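Local structure of heptaprenyl diphosphate synthase (HEPPP synthase) subunit 1 family protein (Staphylococcus aureus, 5H9D) at residues V102-L107 and T130-I135; I25-R30 and A47-D52; E106-L111 and F165-Q170; T83-A86 and S92-N95; I121-V126 and K182-S187. The protein pairs with a farnesyl pyrophosphate synthetase-type chain, probably to form the heptaprenyl diphosphate synthase that builds a C35 isoprenoid diphosphate. All blocks are in the same frame, centred on the assembly; numbering follows the deposited sequence.

Contact 1: V102-L107 and T130-I135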
# COMPACT_ATOMS: atom_id res chain seq x y z
N VAL C 102 9.96 -4.68 -10.19
CA VAL C 102 9.72 -6.06 -9.77
C VAL C 102 10.98 -6.90 -9.94
O VAL C 102 11.26 -7.76 -9.12
CB VAL C 102 8.46 -6.78 -10.50
CG1 VAL C 102 7.72 -5.83 -11.41
CG2 VAL C 102 8.89 -8.04 -11.22
N GLU C 103 11.76 -6.62 -10.97
CA GLU C 103 13.00 -7.37 -11.20
C GLU C 103 14.05 -7.17 -10.10
O GLU C 103 14.66 -8.12 -9.59
CB GLU C 103 13.58 -7.00 -12.55
CG GLU C 103 14.95 -7.58 -12.77
CD GLU C 103 15.37 -7.56 -14.22
OE1 GLU C 103 14.98 -6.60 -14.92
OE2 GLU C 103 16.10 -8.49 -14.63
N ILE C 104 14.27 -5.90 -9.77
CA ILE C 104 15.21 -5.57 -8.70
C ILE C 104 14.82 -6.38 -7.48
O ILE C 104 15.67 -7.05 -6.88
CB ILE C 104 15.15 -4.08 -8.36
CG1 ILE C 104 15.78 -3.26 -9.49
CG2 ILE C 104 15.83 -3.82 -7.04
CD1 ILE C 104 17.16 -3.78 -9.97
N ASN C 105 13.52 -6.34 -7.12
CA ASN C 105 12.99 -7.08 -5.97
C ASN C 105 13.13 -8.58 -6.09
O ASN C 105 13.43 -9.24 -5.12
CB ASN C 105 11.53 -6.69 -5.75
CG ASN C 105 11.41 -5.31 -5.17
OD1 ASN C 105 11.85 -5.04 -4.06
ND2 ASN C 105 10.84 -4.42 -5.94
N GLU C 106 12.92 -9.11 -7.29
CA GLU C 106 13.10 -10.55 -7.53
C GLU C 106 14.60 -10.89 -7.33
O GLU C 106 14.94 -11.87 -6.66
CB GLU C 106 12.67 -10.95 -8.96
CG GLU C 106 11.19 -11.13 -9.19
CD GLU C 106 10.83 -11.36 -10.68
OE1 GLU C 106 11.41 -10.67 -11.55
OE2 GLU C 106 9.97 -12.21 -10.99
N LEU C 107 15.50 -10.08 -7.91
CA LEU C 107 16.91 -10.38 -7.75
C LEU C 107 17.34 -10.34 -6.29
O LEU C 107 18.00 -11.25 -5.84
CB LEU C 107 17.78 -9.43 -8.58
CG LEU C 107 17.59 -9.58 -10.10
CD1 LEU C 107 18.22 -8.40 -10.83
CD2 LEU C 107 18.18 -10.86 -10.56
N THR C 130 22.45 -0.46 -11.36
CA THR C 130 22.38 0.45 -12.51
C THR C 130 21.02 0.55 -13.20
O THR C 130 20.73 1.55 -13.85
CB THR C 130 23.40 0.00 -13.61
OG1 THR C 130 23.13 -1.35 -14.01
CG2 THR C 130 24.83 0.09 -13.10
N LEU C 131 20.22 -0.50 -13.06
CA LEU C 131 18.90 -0.60 -13.67
C LEU C 131 18.04 0.65 -13.59
O LEU C 131 17.57 1.11 -14.62
CB LEU C 131 18.15 -1.78 -13.08
CG LEU C 131 17.05 -2.44 -13.91
CD1 LEU C 131 17.57 -2.75 -15.32
CD2 LEU C 131 16.58 -3.73 -13.20
N PHE C 132 17.82 1.22 -12.41
CA PHE C 132 16.98 2.41 -12.39
C PHE C 132 17.56 3.56 -13.19
O PHE C 132 16.86 4.14 -14.00
CB PHE C 132 16.68 2.87 -10.96
CG PHE C 132 15.79 1.92 -10.21
CD1 PHE C 132 14.84 1.16 -10.90
CD2 PHE C 132 15.93 1.75 -8.83
CE1 PHE C 132 14.05 0.25 -10.23
CE2 PHE C 132 15.14 0.84 -8.16
CZ PHE C 132 14.20 0.08 -8.86
N PRO C 133 18.83 3.91 -12.97
CA PRO C 133 19.35 5.02 -13.78
C PRO C 133 19.49 4.63 -15.25
O PRO C 133 19.17 5.43 -16.13
CB PRO C 133 20.69 5.36 -13.11
CG PRO C 133 21.04 4.14 -12.35
CD PRO C 133 19.72 3.61 -11.84
N TYR C 134 19.96 3.41 -15.52
CA TYR C 134 20.12 2.95 -16.89
C TYR C 134 18.87 3.19 -17.70
O TYR C 134 18.94 3.80 -18.77
CB TYR C 134 20.47 1.45 -16.94
CG TYR C 134 20.40 0.82 -18.34
CD1 TYR C 134 19.17 0.52 -18.93
CD2 TYR C 134 21.56 0.55 -19.07
CE1 TYR C 134 19.09 -0.03 -20.21
CE2 TYR C 134 21.49 -0.01 -20.36
CZ TYR C 134 20.25 -0.29 -20.92
OH TYR C 134 20.15 -0.81 -22.19
N ILE C 135 17.72 2.72 -17.22
CA ILE C 135 16.48 2.89 -17.96
C ILE C 135 15.89 4.31 -17.85
O ILE C 135 15.12 4.73 -18.71
CB ILE C 135 15.37 1.81 -17.56
CG1 ILE C 135 14.39 2.39 -16.56
CG2 ILE C 135 15.98 0.59 -16.93
CD1 ILE C 135 13.23 3.03 -17.19

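Contact 2: I25-R30 and A47-D52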
# COMPACT_ATOMS: atom_id res chain seq x y z
N ILE C 25 17.07 7.73 6.50
CA ILE C 25 16.96 7.93 5.05
C ILE C 25 18.21 8.41 4.30
O ILE C 25 18.33 9.60 4.04
CB ILE C 25 15.83 8.93 4.67
CG1 ILE C 25 14.51 8.53 5.32
CG2 ILE C 25 15.62 8.92 3.17
CD1 ILE C 25 13.40 9.50 5.05
N ASN C 26 19.14 7.51 3.94
CA ASN C 26 20.33 7.90 3.17
C ASN C 26 19.86 8.12 1.74
O ASN C 26 19.11 7.32 1.20
CB ASN C 26 21.39 6.80 3.15
CG ASN C 26 21.84 6.39 4.53
OD1 ASN C 26 21.56 7.06 5.53
ND2 ASN C 26 22.56 5.27 4.59
N ILE C 27 20.29 9.20 1.10
CA ILE C 27 19.86 9.47 -0.26
C ILE C 27 20.97 9.36 -1.30
O ILE C 27 21.20 10.29 -2.05
CB ILE C 27 19.23 10.88 -0.38
CG1 ILE C 27 18.04 11.01 0.56
CG2 ILE C 27 18.76 11.12 -1.81
CD1 ILE C 27 17.33 12.37 0.49
N ASN C 28 21.65 8.22 -1.34
CA ASN C 28 22.72 7.99 -2.33
C ASN C 28 23.06 9.23 -3.16
O ASN C 28 22.49 9.46 -4.23
CB ASN C 28 22.32 6.84 -3.27
CG ASN C 28 23.40 6.49 -4.27
OD1 ASN C 28 23.77 7.30 -5.12
ND2 ASN C 28 23.91 5.26 -4.18
N HIS C 29 24.00 10.03 -2.64
CA HIS C 29 24.43 11.27 -3.29
C HIS C 29 25.00 11.09 -4.70
O HIS C 29 24.62 11.82 -5.62
CB HIS C 29 25.43 11.99 -2.39
CG HIS C 29 24.83 12.56 -1.14
ND1 HIS C 29 23.90 13.57 -1.15
CD2 HIS C 29 25.02 12.24 0.17
CE1 HIS C 29 23.54 13.86 0.09
NE2 HIS C 29 24.21 13.07 0.91
N ARG C 30 25.92 10.14 -4.87
CA ARG C 30 26.51 9.86 -6.18
C ARG C 30 25.48 9.88 -7.33
O ARG C 30 25.55 10.74 -8.21
CB ARG C 30 27.18 8.50 -6.18
CG ARG C 30 28.63 8.51 -5.79
CD ARG C 30 29.51 9.06 -6.89
NE ARG C 30 30.87 9.27 -6.42
CZ ARG C 30 31.23 10.17 -5.49
NH1 ARG C 30 30.32 10.96 -4.93
NH2 ARG C 30 32.50 10.27 -5.12
N ALA C 47 12.41 11.09 -9.80
CA ALA C 47 11.60 9.87 -9.72
C ALA C 47 12.59 8.72 -9.58
O ALA C 47 12.50 7.91 -8.66
CB ALA C 47 10.74 9.68 -10.96
N CYS C 48 13.56 8.68 -10.48
CA CYS C 48 14.57 7.64 -10.45
C CYS C 48 15.35 7.63 -9.12
O CYS C 48 15.68 6.57 -8.59
CB CYS C 48 15.51 7.83 -11.64
SG CYS C 48 17.03 6.86 -11.54
N LEU C 49 15.66 8.80 -8.58
CA LEU C 49 16.39 8.87 -7.31
C LEU C 49 15.47 8.48 -6.12
O LEU C 49 15.94 7.95 -5.09
CB LEU C 49 17.01 10.27 -7.14
CG LEU C 49 17.83 10.54 -5.86
CD1 LEU C 49 19.11 9.68 -5.77
CD2 LEU C 49 18.17 12.01 -5.84
N THR C 50 14.16 8.72 -6.27
CA THR C 50 13.18 8.39 -5.22
C THR C 50 12.94 6.88 -5.08
O THR C 50 12.92 6.34 -3.98
CB THR C 50 11.80 8.99 -5.48
OG1 THR C 50 11.94 10.29 -6.04
CG2 THR C 50 11.02 9.08 -4.19
N ILE C 51 12.73 6.20 -6.20
CA ILE C 51 12.49 4.78 -6.11
C ILE C 51 13.76 4.07 -5.61
O ILE C 51 13.67 3.05 -4.91
CB ILE C 51 11.97 4.20 -7.44
CG1 ILE C 51 11.53 2.76 -7.22
CG2 ILE C 51 12.99 4.29 -8.52
CD1 ILE C 51 10.36 2.64 -6.27
N ASP C 52 14.92 4.63 -5.92
CA ASP C 52 16.19 4.08 -5.48
C ASP C 52 16.28 4.28 -3.96
O ASP C 52 16.86 3.45 -3.23
CB ASP C 52 17.34 4.82 -6.19
CG ASP C 52 18.75 4.42 -5.65
OD1 ASP C 52 19.25 5.11 -4.73
OD2 ASP C 52 19.34 3.43 -6.14

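Contact 3: E106-L111 and F165-Q170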
# COMPACT_ATOMS: atom_id res chain seq x y z
N GLU C 106 12.92 -9.11 -7.29
CA GLU C 106 13.10 -10.55 -7.53
C GLU C 106 14.60 -10.89 -7.33
O GLU C 106 14.94 -11.87 -6.66
CB GLU C 106 12.67 -10.95 -8.96
CG GLU C 106 11.19 -11.13 -9.19
CD GLU C 106 10.83 -11.36 -10.68
OE1 GLU C 106 11.41 -10.67 -11.55
OE2 GLU C 106 9.97 -12.21 -10.99
N LEU C 107 15.50 -10.08 -7.91
CA LEU C 107 16.91 -10.38 -7.75
C LEU C 107 17.34 -10.34 -6.29
O LEU C 107 18.00 -11.25 -5.84
CB LEU C 107 17.78 -9.43 -8.58
CG LEU C 107 17.59 -9.58 -10.10
CD1 LEU C 107 18.22 -8.40 -10.83
CD2 LEU C 107 18.18 -10.86 -10.56
N LYS C 108 16.95 -9.30 -5.53
CA LYS C 108 17.32 -9.26 -4.10
C LYS C 108 16.79 -10.50 -3.37
O LYS C 108 17.50 -11.09 -2.56
CB LYS C 108 16.79 -7.99 -3.42
CG LYS C 108 17.58 -6.73 -3.72
CD LYS C 108 16.92 -5.46 -3.19
CE LYS C 108 17.72 -4.22 -3.64
NZ LYS C 108 17.09 -2.87 -3.36
N SER C 109 15.56 -10.91 -3.67
CA SER C 109 15.01 -12.11 -3.04
C SER C 109 15.89 -13.32 -3.35
O SER C 109 16.18 -14.15 -2.47
CB SER C 109 13.59 -12.38 -3.53
OG SER C 109 13.07 -13.53 -2.91
N SER C 110 16.29 -13.43 -4.61
CA SER C 110 17.13 -14.51 -5.04
C SER C 110 18.47 -14.49 -4.29
O SER C 110 18.99 -15.54 -3.91
CB SER C 110 17.34 -14.41 -6.56
OG SER C 110 16.17 -14.77 -7.27
N LEU C 111 19.04 -13.31 -4.08
CA LEU C 111 20.31 -13.19 -3.36
C LEU C 111 20.12 -13.59 -1.90
O LEU C 111 20.88 -14.38 -1.36
CB LEU C 111 20.88 -11.76 -3.43
CG LEU C 111 21.50 -11.37 -4.78
CD1 LEU C 111 21.88 -9.90 -4.77
CD2 LEU C 111 22.73 -12.26 -5.06
N PHE C 165 29.42 -2.19 1.33
CA PHE C 165 28.60 -3.34 1.69
C PHE C 165 27.15 -2.99 1.42
O PHE C 165 26.56 -2.14 2.09
CB PHE C 165 28.77 -3.70 3.16
CG PHE C 165 28.35 -5.11 3.50
CD1 PHE C 165 29.02 -6.20 2.96
CD2 PHE C 165 27.33 -5.35 4.42
CE1 PHE C 165 28.69 -7.50 3.34
CE2 PHE C 165 27.00 -6.65 4.80
CZ PHE C 165 27.68 -7.73 4.26
N LYS C 166 26.62 -3.66 0.40
CA LYS C 166 25.25 -3.55 -0.10
C LYS C 166 24.13 -3.27 0.88
O LYS C 166 23.57 -2.19 0.87
CB LYS C 166 24.90 -4.83 -0.85
CG LYS C 166 25.56 -4.97 -2.20
CD LYS C 166 27.04 -4.65 -2.18
CE LYS C 166 27.58 -4.62 -3.60
NZ LYS C 166 26.76 -3.69 -4.45
N LYS C 167 23.82 -4.27 1.70
CA LYS C 167 22.74 -4.25 2.70
C LYS C 167 21.85 -5.38 2.21
O LYS C 167 21.30 -6.15 3.01
CB LYS C 167 21.94 -2.93 2.71
CG LYS C 167 21.01 -2.77 1.53
CD LYS C 167 20.86 -1.31 1.12
CE LYS C 167 20.00 -1.18 -0.13
NZ LYS C 167 20.49 -1.99 -1.28
N TYR C 168 21.70 -5.45 0.89
CA TYR C 168 20.93 -6.53 0.29
C TYR C 168 21.87 -7.75 0.20
O TYR C 168 21.42 -8.89 -0.03
CB TYR C 168 20.35 -6.14 -1.09
CG TYR C 168 21.34 -5.74 -2.16
CD1 TYR C 168 21.46 -4.41 -2.56
CD2 TYR C 168 22.14 -6.69 -2.78
CE1 TYR C 168 22.37 -4.04 -3.54
CE2 TYR C 168 23.06 -6.33 -3.76
CZ TYR C 168 23.18 -5.01 -4.14
OH TYR C 168 24.15 -4.66 -5.06
N ASN C 169 23.16 -7.51 0.41
CA ASN C 169 24.15 -8.58 0.41
C ASN C 169 24.30 -9.07 1.87
O ASN C 169 25.14 -9.91 2.18
CB ASN C 169 25.51 -8.10 -0.17
CG ASN C 169 25.77 -8.60 -1.62
OD1 ASN C 169 25.94 -7.80 -2.54
ND2 ASN C 169 25.82 -9.93 -1.81
N GLN C 170 23.43 -8.56 2.76
CA GLN C 170 23.41 -8.94 4.18
C GLN C 170 23.70 -10.43 4.50
O GLN C 170 24.50 -10.72 5.37
CB GLN C 170 22.05 -8.51 4.81
CG GLN C 170 21.22 -9.66 5.46
CD GLN C 170 19.76 -9.27 5.84
OE1 GLN C 170 18.87 -9.14 4.98
NE2 GLN C 170 19.53 -9.10 7.14

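Contact 4: T83-A86 and S92-N95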
# COMPACT_ATOMS: atom_id res chain seq x y z
N THR C 83 3.32 9.41 -7.65
CA THR C 83 2.63 10.67 -7.90
C THR C 83 3.50 11.37 -8.93
O THR C 83 3.01 12.10 -9.79
CB THR C 83 2.57 11.53 -6.65
OG1 THR C 83 3.84 11.49 -5.99
CG2 THR C 83 1.48 11.04 -5.72
N LEU C 84 4.80 11.09 -8.83
CA LEU C 84 5.86 11.60 -9.68
C LEU C 84 5.78 10.93 -11.07
O LEU C 84 5.92 11.61 -12.08
CB LEU C 84 7.20 11.30 -9.04
CG LEU C 84 8.18 12.44 -8.73
CD1 LEU C 84 7.45 13.65 -8.14
CD2 LEU C 84 9.24 11.91 -7.76
N LEU C 85 5.60 9.62 -11.14
CA LEU C 85 5.47 9.01 -12.46
C LEU C 85 4.21 9.64 -13.05
O LEU C 85 4.11 9.83 -14.27
CB LEU C 85 5.26 7.49 -12.38
CG LEU C 85 6.34 6.52 -11.91
CD1 LEU C 85 5.85 5.13 -12.23
CD2 LEU C 85 7.70 6.77 -12.58
N ALA C 86 3.27 9.96 -12.17
CA ALA C 86 1.99 10.56 -12.56
C ALA C 86 2.14 11.91 -13.29
O ALA C 86 1.47 12.13 -14.30
CB ALA C 86 1.10 10.73 -11.35
N SER C 92 4.58 4.99 -21.26
CA SER C 92 5.48 3.86 -21.54
C SER C 92 6.64 3.75 -20.56
O SER C 92 7.13 2.65 -20.31
CB SER C 92 6.04 3.93 -22.96
OG SER C 92 5.34 3.04 -23.81
N PHE C 93 7.08 4.90 -20.03
CA PHE C 93 8.18 4.94 -19.08
C PHE C 93 7.77 4.23 -17.80
O PHE C 93 8.61 3.63 -17.13
CB PHE C 93 8.55 6.39 -18.77
CG PHE C 93 9.51 6.54 -17.63
CD1 PHE C 93 10.66 5.76 -17.55
CD2 PHE C 93 9.28 7.49 -16.64
CE1 PHE C 93 11.57 5.92 -16.50
CE2 PHE C 93 10.18 7.66 -15.59
CZ PHE C 93 11.33 6.88 -15.52
N GLN C 94 6.48 4.29 -17.49
CA GLN C 94 5.96 3.64 -16.29
C GLN C 94 5.96 2.10 -16.39
O GLN C 94 5.93 1.42 -15.36
CB GLN C 94 4.54 4.11 -15.97
CG GLN C 94 4.13 3.68 -14.57
CD GLN C 94 2.63 3.70 -14.35
OE1 GLN C 94 1.90 2.89 -14.92
NE2 GLN C 94 2.17 4.64 -13.52
N ASN C 95 5.98 1.58 -17.61
CA ASN C 95 6.01 0.14 -17.88
C ASN C 95 7.44 -0.27 -17.62
O ASN C 95 7.74 -0.96 -16.65
CB ASN C 95 5.62 -0.12 -19.35
CG ASN C 95 5.57 -1.64 -19.73
OD1 ASN C 95 6.43 -2.11 -20.47
ND2 ASN C 95 4.57 -2.37 -19.23

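Contact 5: I121-V126 and K182-S187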
# COMPACT_ATOMS: atom_id res chain seq x y z
N ILE C 121 25.01 -13.93 -9.44
CA ILE C 121 25.13 -12.92 -8.38
C ILE C 121 25.68 -11.63 -8.99
O ILE C 121 25.18 -10.54 -8.73
CB ILE C 121 26.10 -13.38 -7.25
CG1 ILE C 121 25.34 -14.27 -6.26
CG2 ILE C 121 26.75 -12.17 -6.57
CD1 ILE C 121 26.21 -15.21 -5.49
N SER C 122 26.70 -11.80 -9.81
CA SER C 122 27.37 -10.71 -10.47
C SER C 122 26.50 -10.00 -11.49
O SER C 122 26.60 -8.77 -11.66
CB SER C 122 28.63 -11.23 -11.15
OG SER C 122 29.59 -10.19 -11.26
N GLN C 123 25.67 -10.76 -12.20
CA GLN C 123 24.78 -10.15 -13.17
C GLN C 123 23.72 -9.37 -12.39
O GLN C 123 23.31 -8.27 -12.80
CB GLN C 123 24.08 -11.21 -14.02
CG GLN C 123 24.98 -12.06 -14.91
CD GLN C 123 25.67 -11.27 -16.01
OE1 GLN C 123 26.82 -10.81 -15.85
NE2 GLN C 123 24.96 -11.09 -17.13
N ALA C 124 23.28 -9.95 -11.27
CA ALA C 124 22.26 -9.36 -10.41
C ALA C 124 22.70 -8.01 -9.87
O ALA C 124 21.93 -7.04 -9.87
CB ALA C 124 21.92 -10.32 -9.27
N ILE C 125 23.96 -7.95 -9.43
CA ILE C 125 24.55 -6.74 -8.87
C ILE C 125 24.57 -5.57 -9.85
O ILE C 125 24.23 -4.45 -9.50
CB ILE C 125 25.98 -7.00 -8.40
CG1 ILE C 125 25.97 -7.94 -7.21
CG2 ILE C 125 26.66 -5.70 -8.01
CD1 ILE C 125 27.35 -8.34 -6.79
N VAL C 126 24.96 -5.82 -11.10
CA VAL C 126 25.00 -4.73 -12.05
C VAL C 126 23.61 -4.15 -12.17
O VAL C 126 23.43 -2.94 -12.06
CB VAL C 126 25.55 -5.19 -13.42
CG1 VAL C 126 25.36 -4.08 -14.47
CG2 VAL C 126 27.04 -5.51 -13.28
N LYS C 182 34.66 -7.16 -7.17
CA LYS C 182 35.98 -6.70 -7.56
C LYS C 182 36.25 -7.54 -8.79
O LYS C 182 36.79 -7.06 -9.79
CB LYS C 182 37.02 -7.01 -6.47
CG LYS C 182 38.39 -6.35 -6.72
CD LYS C 182 39.40 -6.61 -5.60
CE LYS C 182 39.03 -5.88 -4.30
NZ LYS C 182 40.06 -6.03 -3.24
N SER C 183 35.82 -8.80 -8.72
CA SER C 183 35.97 -9.73 -9.82
C SER C 183 34.82 -9.54 -10.80
O SER C 183 34.15 -10.49 -11.19
CB SER C 183 35.98 -11.18 -9.31
OG SER C 183 34.75 -11.53 -8.71
N TYR C 184 34.59 -8.28 -11.16
CA TYR C 184 33.56 -7.89 -12.13
C TYR C 184 33.55 -6.37 -12.23
O TYR C 184 32.51 -5.75 -12.42
CB TYR C 184 32.17 -8.42 -11.76
CG TYR C 184 31.63 -9.40 -12.79
CD1 TYR C 184 32.11 -10.72 -12.87
CD2 TYR C 184 30.64 -9.02 -13.71
CE1 TYR C 184 31.64 -11.62 -13.83
CE2 TYR C 184 30.16 -9.91 -14.68
CZ TYR C 184 30.66 -11.21 -14.73
OH TYR C 184 30.20 -12.10 -15.67
N LEU C 185 34.75 -5.82 -12.07
CA LEU C 185 35.05 -4.39 -12.16
C LEU C 185 36.36 -4.43 -12.93
O LEU C 185 36.63 -3.59 -13.79
CB LEU C 185 35.29 -3.79 -10.77
CG LEU C 185 35.43 -2.26 -10.69
CD1 LEU C 185 35.58 -1.85 -9.23
CD2 LEU C 185 36.61 -1.79 -11.51
N LYS C 186 37.16 -5.44 -12.59
CA LYS C 186 38.44 -5.68 -13.24
C LYS C 186 38.11 -6.59 -14.42
O LYS C 186 38.84 -7.53 -14.73
CB LYS C 186 39.39 -6.38 -12.27
CG LYS C 186 39.82 -5.51 -11.07
CD LYS C 186 40.57 -6.30 -10.00
CE LYS C 186 39.69 -7.38 -9.39
NZ LYS C 186 40.28 -8.02 -8.20
N SER C 187 36.99 -6.28 -15.07
CA SER C 187 36.50 -7.03 -16.23
C SER C 187 35.51 -6.15 -16.98
O SER C 187 35.61 -5.99 -18.19
CB SER C 187 35.80 -8.31 -15.77
OG SER C 187 34.62 -7.99 -15.05

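Contact 1: V102-L107 and T130-I135
Ile104 and Leu131 form the tightly packed part of this contact, lying alongside each other and pointing in opposite directions. Ile104 CD1 sits 3.3 Å from Leu131 CD2 and 3.8 Å from Leu131 CB, so a methyl end is lodged against the root of its partner. Ile104 has CG1 anti to the carbonyl carbon (chi1 -72°), and this branch also meets the Phe132 ring, with CG1 3.7 Å from CZ. The approach to the ring is oblique. Beyond the ring, helix 43-65 closes in through Cys48, Ile51 and Met55.

The other flank is polar and looser. Glu103 crosses Leu131 at about a right angle, and its OE1 comes no nearer than 3.7 Å to Leu131 CD2. Its carboxylate is committed elsewhere: OE1 to Lys99 and OE2 to Lys127, both in salt bridges. Further along this flank the partly exposed Leu107 does not reach segment 130-135 but packs earlier on the same helix, on Ala124 and Lys127.

The segment axes approach to 11.1 Å and run at 163°. This is the geometry of an antiparallel pair of sequence-adjacent helices, 91-112 and 118-140, consistent with the all-helical fold of the terpenoid synthase clan.

Contact 2: I25-R30 and A47-D52
With its CG anti to the backbone N (chi1 -180°) and chi2 at 64°, Leu49 swings both methyl groups out from helix 43-65 toward Ile27 and Asn28. Each methyl has a different partner. CD1 comes 3.7 Å from the backbone O of Asn28, while CD2 lies 4.2 Å from CG2 of Ile27. The Ile27 and Leu49 side chains cross at about a right angle, and the meeting is made by the CG2 branch of Ile27, not by its longer CG1 arm. The nearest backbone pair agrees with this, since the CA atoms of Ile27 and Leu49 are 7.9 Å apart.

One helical turn on, Asp52 supplies a second point of touch. Its OD1 stands 3.8 Å from Asn28 CB, a contact made with the aliphatic root of the asparagine. The amide end has another task: Asn28 occupies the N-cap position of helix 29-32, and its OD1 accepts a hydrogen bond from Leu31 N. Asp52 OD1 is likewise engaged by Arg56 in a salt bridge within helix 43-65, and Arg56 also packs against Asn28.

Glu9 touches Ile27 and Thr4 touches Leu49, so residues of both this loop and helix 43-65 also meet helix 4-15. Only 137 Å² is buried between the two segments, and Asn28 OD1 and Asp52 OD1 have their polar partners in Leu31 N and Arg56. Between these two segments the contact is therefore probably mainly van der Waals, the cap and the ion pair each acting within its own side.

Contact 3: E106-L111 and F165-Q170
Lys108 and Leu111, one helical turn apart on helix 91-112, face the Tyr168 side chain, which projects from the loop joining helices 150-153 and 174-180. The contact thus docks a connecting loop of the all-helical fold against one of its long helices. Lys108 leaves the helix with CG beside the backbone N (chi1 -77°) and is extended from there to its amine, crossing the tyrosine at about a right angle. Its methylenes pass along the base of the ring: CG is 3.9 Å from Tyr168 CB, and CE is 3.9 Å from CD1.

Leu111 crosses the tyrosine more obliquely and takes the other half of the ring. Its CD1 lies 3.8 Å from CD2 and 3.9 Å from CE2. The lysine chain therefore meets the CB and CD1 half and the leucine methyl the CD2 and CE2 half, both obliquely and from the same side of the ring plane. Tyr168 chi1 of 59° sets CG between its own backbone N and carbonyl carbon, turning the ring toward the helix. The phenol end has its polar partner in Glu129, whose OE1 is hydrogen-bonded to Tyr168 OH and also makes a salt bridge with Lys166. Ile128 of helix 118-140 adds to the packing around both Lys108 and the ring.

Helix 91-112 also borders the chain of farnesyl pyrophosphate synthetase: Lys108 packs on its Leu108, and Ser110 OG is hydrogen-bonded to its Asp25. Between the two segments the remaining approach is of two amines: Lys108 NZ and Lys167 NZ lie 4.1 Å apart, gathered by salt bridges to the same carboxylate oxygen, OD2 of Asp59.

Contact 4: T83-A86 and S92-N95
Gln94, which meets Leu85 across this contact, offers its backbone O to Ser98 OG, and the backbone O of Asn95 is bonded to that same hydroxyl. The serine thus sits against two successive carbonyls of helix 91-112, just past the residues that do the packing. Across from them Leu85 divides its two methyl groups. CD1 reaches the aliphatic part of Gln94, 3.2 Å from CG and 4.1 Å from CB, while CD2 lies 4.0 Å from CE2 of Phe93, oblique to the ring.

With CG beside the backbone N (chi1 -68°), Leu85 sends its two methyls to adjacent residues. It crosses both at about a right angle. This is the closed end of a helical hairpin, in which helix 70-88 is followed after a two-residue link by helix 91-112 and the last turns of one pack on the first turns of the next. Asp90 OD1 in the short connection accepts a bond from Phe93 N.

Phe93 also makes an edge-to-face stack with Phe140 and touches Ile135, both of helix 118-140. The chain of farnesyl pyrophosphate synthetase borders the hairpin: its Asn127 donates from ND2 to Ala86 O, and its Leu118 packs on Gln94.

Contact 5: I121-V126 and K182-S187
Tyr184 lays its ring over Ser122 of helix 118-140, and the contact can be followed outward from the tyrosine CB. At the root, the modelled Ser122 OG comes too close to the ring, so its place is doubtful. The sounder evidence comes from Ser122 CB. It is 3.9 Å from each of CG, CD1 and CD2 of Tyr184, and 4.0 Å from CE1. These nearly equal separations place the methylene above the middle of the ring: it stands 3.7 Å from the centroid and only 5° off the ring normal, a CH-pi contact over the face, although the crowding by OG leaves the exact spacing uncertain.

Farther out the partner changes to Gln123. Tyr184 CE2 is 3.7 Å from Gln123 OE1, and at the tip Tyr184 OH lies 3.6 Å from the same oxygen. Gln123 points its CB away from the loop, and the chain is brought back by a bend at chi2 (-65°). The amide plane then stands 75° to the ring plane.

The second face of the tyrosine is approached from within its own segment by Ser187 OG, offset toward the rim. Just before the ring, Ser183 is the centre of an inverse gamma turn, and its OG is hydrogen-bonded to Asp179 O in the last turn of helix 174-180. The whole arrangement is that of an irregular C-terminal tail docked on the side of a long helix through one aromatic ring, at the periphery of an all-helical fold.

In the fold
From the N terminus, contact 2 comes first, closing a short loop that folds residues 25-30 back on helix 43-65. Contact 4 follows in series and closes the turn between helices 70-88 and 91-112; it touches contact 2 through Leu84 against Ala47 and Thr50. Contacts 1 and 3 both start from helix 91-112 and share Glu106 and Leu107. Contact 1 closes on helix 118-140, contact 3 much later on the 165-170 loop. Contact 5 begins within both spans and ends in the C-terminal tail, so it crosses them. Phe132 links contact 1 to contact 2, and Ile135 links it to contact 4, while contacts 4 and 5 lie about 29 Å apart, centre to centre.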